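PDB 5I2H: O-methyltransferase family 2 from Planctopirus limnophila, which probably transfers a methyl group from S-adenosyl-L-methionine to a hydroxyl oxygen of its substrate, and is seen here with the flavone apigenin bound. Local coordinates for residues K7-V17 / W170-D178. Numbering follows the deposited sequence. Where two conformers were deposited one is given.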
# COMPACT_ATOMS: atom_id res chain seq x y z
N LYS A 7 -16.71 -30.02 10.36
CA LYS A 7 -15.94 -28.77 10.34
C LYS A 7 -16.66 -27.71 11.16
O LYS A 7 -17.85 -27.43 10.93
CB LYS A 7 -15.76 -28.31 8.90
CG LYS A 7 -14.93 -27.06 8.74
CD LYS A 7 -14.68 -26.73 7.26
CE LYS A 7 -13.85 -25.44 7.16
NZ LYS A 7 -12.51 -25.67 7.78
N ASP A 8 -15.94 -27.11 12.11
CA ASP A 8 -16.50 -26.12 13.04
C ASP A 8 -16.52 -24.74 12.39
O ASP A 8 -15.46 -24.15 12.17
CB ASP A 8 -15.65 -26.12 14.31
CG ASP A 8 -16.22 -25.24 15.42
OD1 ASP A 8 -17.16 -24.44 15.20
OD2 ASP A 8 -15.72 -25.38 16.56
N ALA A 9 -17.71 -24.21 12.08
CA ALA A 9 -17.82 -22.89 11.47
C ALA A 9 -18.10 -21.80 12.50
O ALA A 9 -18.28 -20.63 12.11
CB ALA A 9 -18.92 -22.87 10.39
N LEU A 10 -18.12 -22.14 13.80
CA LEU A 10 -18.43 -21.17 14.85
C LEU A 10 -17.22 -20.72 15.65
O LEU A 10 -17.28 -19.66 16.28
CB LEU A 10 -19.47 -21.73 15.82
CG LEU A 10 -20.84 -21.98 15.16
CD1 LEU A 10 -21.78 -22.64 16.15
CD2 LEU A 10 -21.46 -20.69 14.59
N ARG A 11 -16.15 -21.50 15.66
CA ARG A 11 -14.98 -21.11 16.43
C ARG A 11 -14.39 -19.84 15.84
O ARG A 11 -14.19 -19.73 14.62
CB ARG A 11 -13.94 -22.23 16.42
CG ARG A 11 -12.69 -21.87 17.22
CD ARG A 11 -12.53 -22.75 18.45
NE ARG A 11 -11.98 -24.07 18.14
CZ ARG A 11 -10.75 -24.46 18.44
NH1 ARG A 11 -10.36 -25.69 18.12
NH2 ARG A 11 -9.92 -23.64 19.05
N PHE A 12 -14.10 -18.86 16.70
CA PHE A 12 -13.50 -17.62 16.24
C PHE A 12 -12.07 -17.86 15.77
O PHE A 12 -11.36 -18.71 16.33
CB PHE A 12 -13.48 -16.56 17.34
CG PHE A 12 -14.83 -16.22 17.88
CD1 PHE A 12 -15.90 -15.95 17.03
CD2 PHE A 12 -15.04 -16.17 19.24
CE1 PHE A 12 -17.16 -15.62 17.54
CE2 PHE A 12 -16.28 -15.85 19.77
CZ PHE A 12 -17.34 -15.57 18.92
N PRO A 13 -11.60 -17.17 14.74
CA PRO A 13 -10.20 -17.35 14.33
C PRO A 13 -9.27 -16.90 15.44
O PRO A 13 -9.60 -16.00 16.23
CB PRO A 13 -10.08 -16.48 13.08
CG PRO A 13 -11.24 -15.66 13.02
CD PRO A 13 -12.33 -16.24 13.87
N PRO A 14 -8.10 -17.54 15.56
CA PRO A 14 -7.22 -17.26 16.71
C PRO A 14 -6.49 -15.93 16.61
O PRO A 14 -6.02 -15.43 17.63
CB PRO A 14 -6.24 -18.43 16.68
CG PRO A 14 -6.20 -18.84 15.26
CD PRO A 14 -7.62 -18.67 14.75
N THR A 15 -6.39 -15.35 15.41
CA THR A 15 -5.86 -14.01 15.21
C THR A 15 -6.78 -13.31 14.23
O THR A 15 -7.58 -13.95 13.56
CB THR A 15 -4.43 -14.02 14.65
OG1 THR A 15 -4.34 -14.97 13.57
CG2 THR A 15 -3.43 -14.43 15.74
N ASP A 16 -6.61 -11.99 14.13
CA ASP A 16 -7.44 -11.16 13.26
C ASP A 16 -6.67 -10.93 11.96
O ASP A 16 -5.64 -10.27 11.96
CB ASP A 16 -7.76 -9.85 13.96
CG ASP A 16 -8.70 -8.95 13.16
OD1 ASP A 16 -9.06 -9.28 12.04
OD2 ASP A 16 -9.10 -7.90 13.70
N VAL A 17 -7.20 -11.47 10.86
CA VAL A 17 -6.56 -11.38 9.55
C VAL A 17 -6.64 -9.99 8.95
O VAL A 17 -5.95 -9.69 7.96
CB VAL A 17 -7.21 -12.42 8.60
CG1 VAL A 17 -8.66 -12.00 8.28
CG2 VAL A 17 -6.38 -12.61 7.31
N TRP A 170 -14.38 -17.76 5.90
CA TRP A 170 -14.09 -18.58 7.07
C TRP A 170 -13.60 -17.72 8.24
O TRP A 170 -13.81 -18.08 9.40
CB TRP A 170 -13.04 -19.66 6.78
CG TRP A 170 -13.49 -20.75 5.85
CD1 TRP A 170 -12.94 -21.05 4.62
CD2 TRP A 170 -14.57 -21.70 6.05
NE1 TRP A 170 -13.63 -22.09 4.05
CE2 TRP A 170 -14.62 -22.52 4.90
CE3 TRP A 170 -15.50 -21.92 7.09
CZ2 TRP A 170 -15.56 -23.56 4.76
CZ3 TRP A 170 -16.42 -22.96 6.96
CH2 TRP A 170 -16.45 -23.75 5.80
N ASN A 171 -12.95 -16.59 7.94
CA ASN A 171 -12.51 -15.71 9.02
C ASN A 171 -13.63 -14.87 9.61
O ASN A 171 -13.55 -14.49 10.78
CB ASN A 171 -11.40 -14.77 8.54
CG ASN A 171 -10.05 -15.46 8.52
OD1 ASN A 171 -9.35 -15.47 9.55
ND2 ASN A 171 -9.70 -16.09 7.38
N VAL A 172 -14.65 -14.52 8.83
CA VAL A 172 -15.66 -13.56 9.27
C VAL A 172 -16.96 -14.26 9.67
O VAL A 172 -17.68 -13.78 10.55
CB VAL A 172 -15.94 -12.50 8.18
CG1 VAL A 172 -17.01 -11.47 8.69
CG2 VAL A 172 -14.62 -11.79 7.78
N ALA A 173 -17.29 -15.38 9.03
CA ALA A 173 -18.58 -16.01 9.31
C ALA A 173 -18.76 -16.37 10.80
O ALA A 173 -19.88 -16.21 11.30
CB ALA A 173 -18.80 -17.26 8.43
N PRO A 174 -17.72 -16.78 11.55
CA PRO A 174 -17.94 -17.03 13.00
C PRO A 174 -18.44 -15.80 13.75
O PRO A 174 -19.33 -15.91 14.61
CB PRO A 174 -16.57 -17.49 13.50
CG PRO A 174 -15.90 -18.13 12.27
CD PRO A 174 -16.38 -17.24 11.11
N ARG A 175 -17.85 -14.63 13.47
CA ARG A 175 -18.34 -13.39 14.05
C ARG A 175 -19.77 -13.12 13.61
O ARG A 175 -20.65 -12.83 14.42
CB ARG A 175 -17.45 -12.22 13.64
CG ARG A 175 -16.03 -12.33 14.09
CD ARG A 175 -15.92 -12.28 15.58
NE ARG A 175 -14.59 -12.67 16.03
CZ ARG A 175 -14.29 -12.77 17.32
NH1 ARG A 175 -15.23 -12.53 18.23
NH2 ARG A 175 -13.07 -13.12 17.68
N PHE A 176 -20.00 -13.20 12.30
CA PHE A 176 -21.32 -12.93 11.75
C PHE A 176 -22.39 -13.75 12.45
O PHE A 176 -23.43 -13.21 12.87
CB PHE A 176 -21.33 -13.25 10.26
CG PHE A 176 -22.67 -13.07 9.62
CD1 PHE A 176 -23.04 -11.84 9.12
CD2 PHE A 176 -23.55 -14.11 9.52
CE1 PHE A 176 -24.28 -11.67 8.54
CE2 PHE A 176 -24.80 -13.96 8.95
CZ PHE A 176 -25.17 -12.73 8.46
N ALA A 177 -22.17 -15.07 12.55
CA ALA A 177 -23.15 -15.91 13.23
C ALA A 177 -23.29 -15.51 14.70
O ALA A 177 -24.40 -15.54 15.26
CB ALA A 177 -22.78 -17.38 13.08
N ASP A 178 -22.18 -15.13 15.33
CA ASP A 178 -22.24 -14.77 16.74
C ASP A 178 -23.09 -13.53 16.98
O ASP A 178 -23.76 -13.43 18.02
CB ASP A 178 -20.81 -14.57 17.27
CG ASP A 178 -20.78 -14.27 18.75
OD1 ASP A 178 -21.22 -15.13 19.55
OD2 ASP A 178 -20.33 -13.16 19.12
O HOH W 1 -19.68 -18.15 16.28
O HOH W 2 -10.90 -13.67 15.97
O HOH W 3 -9.25 -13.51 11.34
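Phe12 carries the guanidinium of Arg175, in the conformer given, flat on one face of its ring, with planes 1° apart and centres 3.8 Å apart, while Asp178 CB meets the ring edge in plane. Arg175 CZ stands 23° off the ring normal, a cation-pi stack, and a bend at chi2 lays the guanidinium over the ring. Water 2, at the guanidinium edge, links Arg175 NH2 to Pro13 O. The six-membered ring of Trp170 has Lys7 CE over one face in a CH-pi contact, 3.4 Å from its centroid, and Ala9 CB near its edge; chi4 of Lys7 (63°) turns NZ above the centroid, 4.6 Å away, a cation-pi contact. Between these two aromatic contacts Pro174 CG packs 3.3 Å from Arg11 O, and Leu10 CD2 lies 3.9 Å from Ala177 CB. A leucine replacing Phe12 would probably leave the Arg175 guanidinium without its flat partner and freer to turn. Asn171 OD1 accepts from water 3, which also joins Thr15 O and Val17 N; Asn171 ND2 is held by Gly167 O and by Phe104 O of the second subunit. Water 1 donates to both Leu10 O and Pro174 O. The loop before helix 18-24 is therefore fixed on helix 154-179 by cation-pi and CH-pi contacts, apolar packing and bridging waters, without a direct hydrogen bond.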